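Local atomic coordinates of antifreeze protein (Marinomonas primoryensis, PDB entry 3P4G), a protein that binds ice in a calcium-dependent way through anchored clathrate waters, and so probably restrains the growth of ice crystals. Residues E266-N274 with L296-E304; Y87-K95 with Y106-A114. One frame throughout, in Å; residues are numbered along the deposited sequence.

Contact 1 of 2, residues E266-N274 with L296-E304. With CA (calcium ion), chain Q; CA (calcium ion), chain P.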
loop_
_atom_site.group_PDB
_atom_site.type_symbol
_atom_site.label_atom_id
_atom_site.label_comp_id
_atom_site.label_asym_id
_atom_site.label_seq_id
_atom_site.Cartn_x
_atom_site.Cartn_y
_atom_site.Cartn_z
ATOM N N GLU A 266 -15.548 19.865 -5.124
ATOM C CA GLU A 266 -16.258 19.747 -6.395
ATOM C C GLU A 266 -16.423 18.298 -6.796
ATOM O O GLU A 266 -15.533 17.473 -6.578
ATOM C CB GLU A 266 -15.486 20.482 -7.512
ATOM C CG GLU A 266 -15.513 21.981 -7.359
ATOM C CD GLU A 266 -14.541 22.694 -8.270
ATOM O OE1 GLU A 266 -14.276 22.219 -9.385
ATOM O OE2 GLU A 266 -14.062 23.752 -7.846
ATOM N N LEU A 267 -17.564 17.995 -7.414
ATOM C CA LEU A 267 -17.834 16.648 -7.886
ATOM C C LEU A 267 -18.225 16.680 -9.366
ATOM O O LEU A 267 -19.382 17.010 -9.713
ATOM C CB LEU A 267 -18.955 15.963 -7.042
ATOM C CG LEU A 267 -19.266 14.547 -7.501
ATOM C CD1 LEU A 267 -18.012 13.624 -7.248
ATOM C CD2 LEU A 267 -20.498 13.998 -6.742
ATOM N N HIS A 268 -17.250 16.384 -10.224
ATOM C CA HIS A 268 -17.512 16.371 -11.672
ATOM C C HIS A 268 -17.615 14.964 -12.230
ATOM O O HIS A 268 -18.134 14.789 -13.354
ATOM C CB HIS A 268 -16.448 17.161 -12.423
ATOM C CG HIS A 268 -16.340 18.573 -11.955
ATOM N ND1 HIS A 268 -17.245 19.545 -12.314
ATOM C CD2 HIS A 268 -15.475 19.165 -11.097
ATOM C CE1 HIS A 268 -16.925 20.689 -11.732
ATOM N NE2 HIS A 268 -15.856 20.485 -10.986
ATOM N N GLY A 269 -17.094 13.989 -11.479
ATOM C CA GLY A 269 -16.920 12.622 -12.008
ATOM C C GLY A 269 -18.126 11.728 -11.860
ATOM O O GLY A 269 -19.176 12.177 -11.423
ATOM N N THR A 270 -17.981 10.475 -12.275
ATOM C CA THR A 270 -19.102 9.498 -12.226
ATOM C C THR A 270 -19.097 8.823 -10.854
ATOM O O THR A 270 -18.040 8.344 -10.384
ATOM C CB THR A 270 -18.943 8.447 -13.362
ATOM O OG1 THR A 270 -19.085 9.127 -14.620
ATOM C CG2 THR A 270 -20.022 7.259 -13.276
ATOM N N VAL A 271 -20.259 8.770 -10.216
ATOM C CA VAL A 271 -20.348 8.167 -8.870
ATOM C C VAL A 271 -21.535 7.215 -8.830
ATOM O O VAL A 271 -22.613 7.520 -9.372
ATOM C CB VAL A 271 -20.468 9.213 -7.706
ATOM C CG1 VAL A 271 -19.215 10.064 -7.614
ATOM C CG2 VAL A 271 -21.739 10.140 -7.854
ATOM N N ALA A 272 -21.313 6.048 -8.234
ATOM C CA ALA A 272 -22.375 5.013 -8.134
ATOM C C ALA A 272 -22.393 4.351 -6.793
ATOM O O ALA A 272 -21.359 3.900 -6.280
ATOM C CB ALA A 272 -22.218 3.956 -9.247
ATOM N N GLY A 273 -23.577 4.287 -6.205
ATOM C CA GLY A 273 -23.774 3.505 -4.968
ATOM C C GLY A 273 -23.783 1.997 -5.274
ATOM O O GLY A 273 -23.397 1.176 -4.389
ATOM N N ASN A 274 -24.201 1.672 -6.520
ATOM C CA ASN A 274 -24.454 0.301 -6.977
ATOM C C ASN A 274 -25.510 -0.334 -6.055
ATOM O O ASN A 274 -26.308 0.401 -5.441
ATOM C CB ASN A 274 -23.130 -0.509 -7.003
ATOM C CG ASN A 274 -22.103 0.106 -7.958
ATOM O OD1 ASN A 274 -21.005 0.376 -7.549
ATOM N ND2 ASN A 274 -22.482 0.333 -9.237
ATOM N N LEU A 296 -25.269 17.952 -11.779
ATOM C CA LEU A 296 -24.938 17.433 -10.428
ATOM C C LEU A 296 -26.037 16.509 -9.920
ATOM O O LEU A 296 -25.768 15.387 -9.505
ATOM C CB LEU A 296 -24.693 18.590 -9.431
ATOM C CG LEU A 296 -24.285 18.165 -8.002
ATOM C CD1 LEU A 296 -23.000 17.234 -7.916
ATOM C CD2 LEU A 296 -24.192 19.412 -7.075
ATOM N N ARG A 297 -27.290 16.963 -9.976
ATOM C CA ARG A 297 -28.413 16.098 -9.536
ATOM C C ARG A 297 -28.473 14.768 -10.303
ATOM O O ARG A 297 -28.724 13.702 -9.703
ATOM C CB ARG A 297 -29.739 16.859 -9.696
ATOM C CG ARG A 297 -29.847 18.116 -8.865
ATOM C CD ARG A 297 -31.331 18.516 -8.691
ATOM N NE ARG A 297 -32.018 18.752 -9.964
ATOM C CZ ARG A 297 -31.906 19.874 -10.661
ATOM N NH1 ARG A 297 -31.119 20.868 -10.231
ATOM N NH2 ARG A 297 -32.589 20.017 -11.787
ATOM N N ASN A 298 -28.233 14.807 -11.612
ATOM C CA ASN A 298 -28.283 13.587 -12.424
ATOM C C ASN A 298 -27.133 12.627 -12.063
ATOM O O ASN A 298 -27.322 11.424 -12.031
ATOM C CB ASN A 298 -28.229 13.925 -13.915
ATOM C CG ASN A 298 -29.519 14.614 -14.416
ATOM O OD1 ASN A 298 -30.524 14.671 -13.697
ATOM N ND2 ASN A 298 -29.484 15.143 -15.649
ATOM N N ARG A 299 -25.950 13.187 -11.805
ATOM C CA ARG A 299 -24.723 12.415 -11.434
ATOM C C ARG A 299 -24.947 11.590 -10.155
ATOM O O ARG A 299 -24.419 10.450 -10.022
ATOM C CB ARG A 299 -23.589 13.462 -11.235
ATOM C CG ARG A 299 -22.260 13.048 -10.565
ATOM C CD ARG A 299 -21.148 14.154 -10.754
ATOM N NE ARG A 299 -21.146 14.614 -12.148
ATOM C CZ ARG A 299 -21.370 15.845 -12.554
ATOM N NH1 ARG A 299 -21.513 16.871 -11.688
ATOM N NH2 ARG A 299 -21.363 16.090 -13.864
ATOM N N VAL A 300 -25.709 12.176 -9.220
ATOM C CA VAL A 300 -25.848 11.564 -7.867
ATOM C C VAL A 300 -27.191 10.905 -7.620
ATOM O O VAL A 300 -27.408 10.363 -6.528
ATOM C CB VAL A 300 -25.527 12.576 -6.698
ATOM C CG1 VAL A 300 -24.079 13.104 -6.835
ATOM C CG2 VAL A 300 -26.578 13.714 -6.640
ATOM N N ALA A 301 -28.079 10.983 -8.612
ATOM C CA ALA A 301 -29.442 10.469 -8.491
ATOM C C ALA A 301 -29.548 8.995 -8.175
ATOM O O ALA A 301 -30.574 8.564 -7.627
ATOM C CB ALA A 301 -30.229 10.770 -9.747
ATOM N N ASN A 302 -28.511 8.222 -8.486
ATOM C CA ASN A 302 -28.539 6.797 -8.209
ATOM C C ASN A 302 -28.440 6.494 -6.681
ATOM O O ASN A 302 -28.850 5.415 -6.245
ATOM C CB ASN A 302 -27.461 6.079 -9.014
ATOM C CG ASN A 302 -26.058 6.500 -8.607
ATOM O OD1 ASN A 302 -25.473 7.480 -9.159
ATOM N ND2 ASN A 302 -25.543 5.838 -7.621
ATOM N N PHE A 303 -27.994 7.491 -5.895
ATOM C CA PHE A 303 -27.855 7.308 -4.436
ATOM C C PHE A 303 -29.199 7.344 -3.723
ATOM O O PHE A 303 -30.021 8.219 -3.997
ATOM C CB PHE A 303 -26.932 8.337 -3.825
ATOM C CG PHE A 303 -25.487 7.980 -3.982
ATOM C CD1 PHE A 303 -24.817 8.261 -5.183
ATOM C CD2 PHE A 303 -24.792 7.337 -2.921
ATOM C CE1 PHE A 303 -23.438 7.858 -5.340
ATOM C CE2 PHE A 303 -23.441 6.955 -3.051
ATOM C CZ PHE A 303 -22.764 7.223 -4.258
ATOM N N GLU A 304 -29.402 6.388 -2.807
ATOM C CA GLU A 304 -30.648 6.372 -2.028
ATOM C C GLU A 304 -30.777 7.579 -1.068
ATOM O O GLU A 304 -31.887 8.077 -0.824
ATOM C CB GLU A 304 -30.813 5.048 -1.289
ATOM C CG GLU A 304 -31.091 3.885 -2.210
ATOM C CD GLU A 304 -29.886 3.302 -2.930
ATOM O OE1 GLU A 304 -28.700 3.560 -2.565
ATOM O OE2 GLU A 304 -30.152 2.505 -3.845
HETATM CA CA CA Q . -27.862 1.561 -4.076
HETATM CA CA CA P . -23.622 -0.165 -2.540
HETATM O O HOH W 1 -22.637 9.579 -11.872
HETATM O O HOH W 2 -27.209 3.289 -5.609
HETATM O O HOH W 3 -29.280 0.001 -5.377
#

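Contact 2 of 2, residues Y87-K95 with Y106-A114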
loop_
_atom_site.group_PDB
_atom_site.type_symbol
_atom_site.label_atom_id
_atom_site.label_comp_id
_atom_site.label_asym_id
_atom_site.label_seq_id
_atom_site.Cartn_x
_atom_site.Cartn_y
_atom_site.Cartn_z
ATOM N N TYR A 87 20.720 -5.258 8.364
ATOM C CA TYR A 87 20.875 -3.830 8.170
ATOM C C TYR A 87 21.727 -3.663 6.911
ATOM O O TYR A 87 22.748 -4.315 6.779
ATOM C CB TYR A 87 21.595 -3.223 9.363
ATOM C CG TYR A 87 21.969 -1.762 9.135
ATOM C CD1 TYR A 87 21.017 -0.755 9.265
ATOM C CD2 TYR A 87 23.272 -1.410 8.797
ATOM C CE1 TYR A 87 21.367 0.583 9.044
ATOM C CE2 TYR A 87 23.634 -0.078 8.593
ATOM C CZ TYR A 87 22.685 0.900 8.731
ATOM O OH TYR A 87 23.019 2.222 8.503
ATOM N N VAL A 88 21.257 -2.864 5.971
ATOM C CA VAL A 88 22.062 -2.433 4.803
ATOM C C VAL A 88 22.066 -0.878 4.719
ATOM O O VAL A 88 20.984 -0.282 4.586
ATOM C CB VAL A 88 21.482 -3.013 3.492
ATOM C CG1 VAL A 88 22.286 -2.456 2.316
ATOM C CG2 VAL A 88 21.502 -4.541 3.493
ATOM N N ALA A 89 23.236 -0.225 4.783
ATOM C CA ALA A 89 23.290 1.240 4.715
ATOM C C ALA A 89 23.201 1.781 3.287
ATOM O O ALA A 89 22.812 2.921 3.090
ATOM C CB ALA A 89 24.587 1.743 5.368
ATOM N N GLY A 90 23.614 0.958 2.309
ATOM C CA GLY A 90 23.607 1.334 0.900
ATOM C C GLY A 90 22.363 0.874 0.184
ATOM O O GLY A 90 21.274 0.802 0.782
ATOM N N ASP A 91 22.554 0.513 -1.094
ATOM C CA ASP A 91 21.454 0.108 -1.968
ATOM C C ASP A 91 21.447 -1.414 -2.063
ATOM O O ASP A 91 22.444 -2.078 -1.786
ATOM C CB ASP A 91 21.652 0.687 -3.382
ATOM C CG ASP A 91 21.612 2.213 -3.400
ATOM O OD1 ASP A 91 20.926 2.818 -2.554
ATOM O OD2 ASP A 91 22.241 2.829 -4.297
ATOM N N VAL A 92 20.319 -1.933 -2.502
ATOM C CA VAL A 92 20.151 -3.368 -2.689
ATOM C C VAL A 92 19.870 -3.578 -4.157
ATOM O O VAL A 92 18.820 -3.120 -4.676
ATOM C CB VAL A 92 19.014 -3.933 -1.830
ATOM C CG1 VAL A 92 18.745 -5.395 -2.213
ATOM C CG2 VAL A 92 19.378 -3.854 -0.363
ATOM N N LEU A 93 20.823 -4.248 -4.814
ATOM C CA LEU A 93 20.748 -4.528 -6.266
ATOM C C LEU A 93 20.741 -6.033 -6.581
ATOM O O LEU A 93 20.713 -6.425 -7.758
ATOM C CB LEU A 93 21.900 -3.880 -7.026
ATOM C CG LEU A 93 22.049 -2.374 -6.811
ATOM C CD1 LEU A 93 22.988 -2.069 -5.662
ATOM C CD2 LEU A 93 22.657 -1.804 -8.145
ATOM N N GLY A 94 20.799 -6.850 -5.528
ATOM C CA GLY A 94 20.680 -8.314 -5.633
ATOM C C GLY A 94 19.610 -8.782 -4.645
ATOM O O GLY A 94 19.391 -8.146 -3.583
ATOM N N LYS A 95 18.924 -9.877 -5.002
ATOM C CA LYS A 95 17.735 -10.298 -4.274
ATOM C C LYS A 95 18.005 -10.629 -2.801
ATOM O O LYS A 95 18.972 -11.293 -2.488
ATOM C CB LYS A 95 17.096 -11.523 -4.951
ATOM C CG LYS A 95 15.890 -12.097 -4.154
ATOM C CD LYS A 95 15.202 -13.248 -4.940
ATOM C CE LYS A 95 14.047 -13.766 -4.097
ATOM N NZ LYS A 95 13.295 -14.798 -4.857
ATOM N N TYR A 106 16.266 -3.637 7.525
ATOM C CA TYR A 106 16.368 -2.230 7.435
ATOM C C TYR A 106 17.391 -1.901 6.369
ATOM O O TYR A 106 18.576 -2.140 6.582
ATOM C CB TYR A 106 16.878 -1.665 8.779
ATOM C CG TYR A 106 16.785 -0.147 8.901
ATOM C CD1 TYR A 106 15.737 0.452 9.585
ATOM C CD2 TYR A 106 17.753 0.696 8.320
ATOM C CE1 TYR A 106 15.664 1.830 9.726
ATOM C CE2 TYR A 106 17.657 2.096 8.426
ATOM C CZ TYR A 106 16.614 2.642 9.133
ATOM O OH TYR A 106 16.510 4.033 9.245
ATOM N N ILE A 107 16.920 -1.341 5.265
ATOM C CA ILE A 107 17.767 -0.900 4.154
ATOM C C ILE A 107 17.619 0.627 4.035
ATOM O O ILE A 107 16.515 1.147 3.828
ATOM C CB ILE A 107 17.298 -1.571 2.857
ATOM C CG1 ILE A 107 17.465 -3.100 2.972
ATOM C CG2 ILE A 107 18.001 -0.943 1.665
ATOM C CD1 ILE A 107 16.429 -3.836 2.147
ATOM N N LYS A 108 18.725 1.350 4.173
ATOM C CA LYS A 108 18.651 2.816 4.166
ATOM C C LYS A 108 18.435 3.342 2.733
ATOM O O LYS A 108 17.779 4.376 2.525
ATOM C CB LYS A 108 19.958 3.392 4.757
ATOM C CG LYS A 108 19.948 4.856 5.064
ATOM C CD LYS A 108 21.276 5.345 5.761
ATOM C CE LYS A 108 21.438 6.888 5.592
ATOM N NZ LYS A 108 22.817 7.425 5.911
ATOM N N GLY A 109 19.027 2.663 1.765
ATOM C CA GLY A 109 19.070 3.160 0.354
ATOM C C GLY A 109 17.912 2.680 -0.536
ATOM O O GLY A 109 16.810 2.328 -0.056
ATOM N N ASP A 110 18.180 2.594 -1.841
ATOM C CA ASP A 110 17.141 2.228 -2.814
ATOM C C ASP A 110 17.238 0.744 -3.058
ATOM O O ASP A 110 18.333 0.172 -2.934
ATOM C CB ASP A 110 17.458 2.920 -4.128
ATOM C CG ASP A 110 17.384 4.442 -4.023
ATOM O OD1 ASP A 110 16.420 4.975 -3.462
ATOM O OD2 ASP A 110 18.277 5.115 -4.563
ATOM N N VAL A 111 16.113 0.142 -3.408
ATOM C CA VAL A 111 16.073 -1.278 -3.639
ATOM C C VAL A 111 15.614 -1.470 -5.064
ATOM O O VAL A 111 14.496 -1.079 -5.412
ATOM C CB VAL A 111 15.067 -1.967 -2.683
ATOM C CG1 VAL A 111 14.798 -3.492 -3.173
ATOM C CG2 VAL A 111 15.599 -1.892 -1.262
ATOM N N SER A 112 16.438 -2.140 -5.863
ATOM C CA SER A 112 16.143 -2.383 -7.280
ATOM C C SER A 112 16.094 -3.894 -7.610
ATOM O O SER A 112 16.070 -4.276 -8.781
ATOM C CB SER A 112 17.165 -1.655 -8.160
ATOM O OG SER A 112 18.516 -2.119 -7.939
ATOM N N ALA A 113 16.159 -4.733 -6.576
ATOM C CA ALA A 113 16.079 -6.173 -6.767
ATOM C C ALA A 113 14.910 -6.694 -5.958
ATOM O O ALA A 113 14.367 -5.995 -5.099
ATOM C CB ALA A 113 17.396 -6.833 -6.297
ATOM N N ALA A 114 14.532 -7.957 -6.180
ATOM C CA ALA A 114 13.428 -8.498 -5.417
ATOM C C ALA A 114 13.736 -8.630 -3.920
ATOM O O ALA A 114 14.897 -8.845 -3.517
ATOM C CB ALA A 114 13.049 -9.839 -5.972
HETATM O O HOH W 4 20.532 4.457 -5.789
HETATM O O HOH W 5 18.689 -6.291 -9.838
#

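Contact 1 of 2, residues E266-N274 with L296-E304
Leu267 and Val300 cross at a slant, CD2 of Leu267 lying 3.7 Å from CG1 of Val300; the same CG1 also meets CG2 of Val271, farther along the segment of Leu267. CG1 of Val271 is anti to the carbonyl carbon (chi1 -64°), which leaves CG2 between the backbone N and the carbonyl carbon, facing the ring of Phe303; the two side chains meet at about a right angle, with CG2 of Val271 3.8 Å from CE1 of Phe303. That ring also lies flat against the backbone of Gly273, whose CA stands 4.2 Å from the ring centroid and 24° off its normal, a CH-pi contact over the face. Arg299 runs past Leu267 in the opposite direction and bends at chi3 (-45°), laying its guanidinium beside the loop Leu267-Gly269, with the carbonyl oxygen of His268 over one face. A water bridges the two segments, accepting from Val271 N at 3.0 Å and donating to Arg299 O. Farther along, Glu304 grips a calcium ion with both OE1 (2.6 Å) and OE2 (2.5 Å), and the carbonyl oxygen of Asn274 binds the same ion at 2.4 Å; Gly276 and Asp278 complete the site with two waters. Helix 294-300 and the turn after it thus lie along strand 270-272, the last of its parallel stack, consistent with a cap at the C-terminal end of a right-handed calcium-binding beta-helix.

Contact 2 of 2, residues Y87-K95 with Y106-A114
Tyr87 and Val88 pair in parallel with Tyr106 and Ile107, as successive coils of a right-handed beta-helix do. Backbone bonds come first: Val88 N donates to Tyr106 O and Lys108 N to Val88 O, each at 2.8 Å, and beyond the turn the pairing resumes at Val92, whose N reaches Asp110 O and whose O accepts from Ser112 N. Between them Gly109 N bonds weakly to Gly90 O. Apolar contacts fill the inner face, where Val92 and Ile107 meet at about a right angle, CG2 of Val92 being 3.8 Å from CG2 of Ile107. On the other face both tyrosines have CG anti to the backbone N (chi1 172° for Tyr87, -169° for Tyr106), which sends the rings off the strands in one direction, nearly parallel (21°) but offset enough that little of one lies over the other; Tyr106 also stacks on Tyr125. In the turn, OD1 of Asp91 takes Asp110 N from above its carboxylate plane at 2.8 Å, a step repeated when Asn64 OD1 receives Asp91 N and Asp110 OD1 receives Asn129 N. An alanine in place of Asp91 has no carboxylate, so the amide of Asp110 would probably lose its acceptor, interrupting this ladder. The two carboxylates stand close, a repulsion their donors would probably ease: a single water donates to both, reaching Asp91 OD2 at 2.8 Å and Asp110 OD2 at 2.6 Å.

Contact 2 comes first along the chain and closes before contact 1 opens; the two sit on opposite sides of the molecule's centre, their centres about 45 Å apart and their nearest atoms about 34 Å apart. They illustrate two needs of one solenoid. Contact 2 joins neighbouring coils in the early part of the stack, starting from strands 85-88 and 104-107 on one face. Contact 1 belongs to the finish, where strand 270-272, outermost in the other parallel row, is met by helix 294-300 rather than by another coil. Repetition lengthens the rod, a helix and the turn after it lie where a further coil would pack, and calcium sites accompany the coils up to that end.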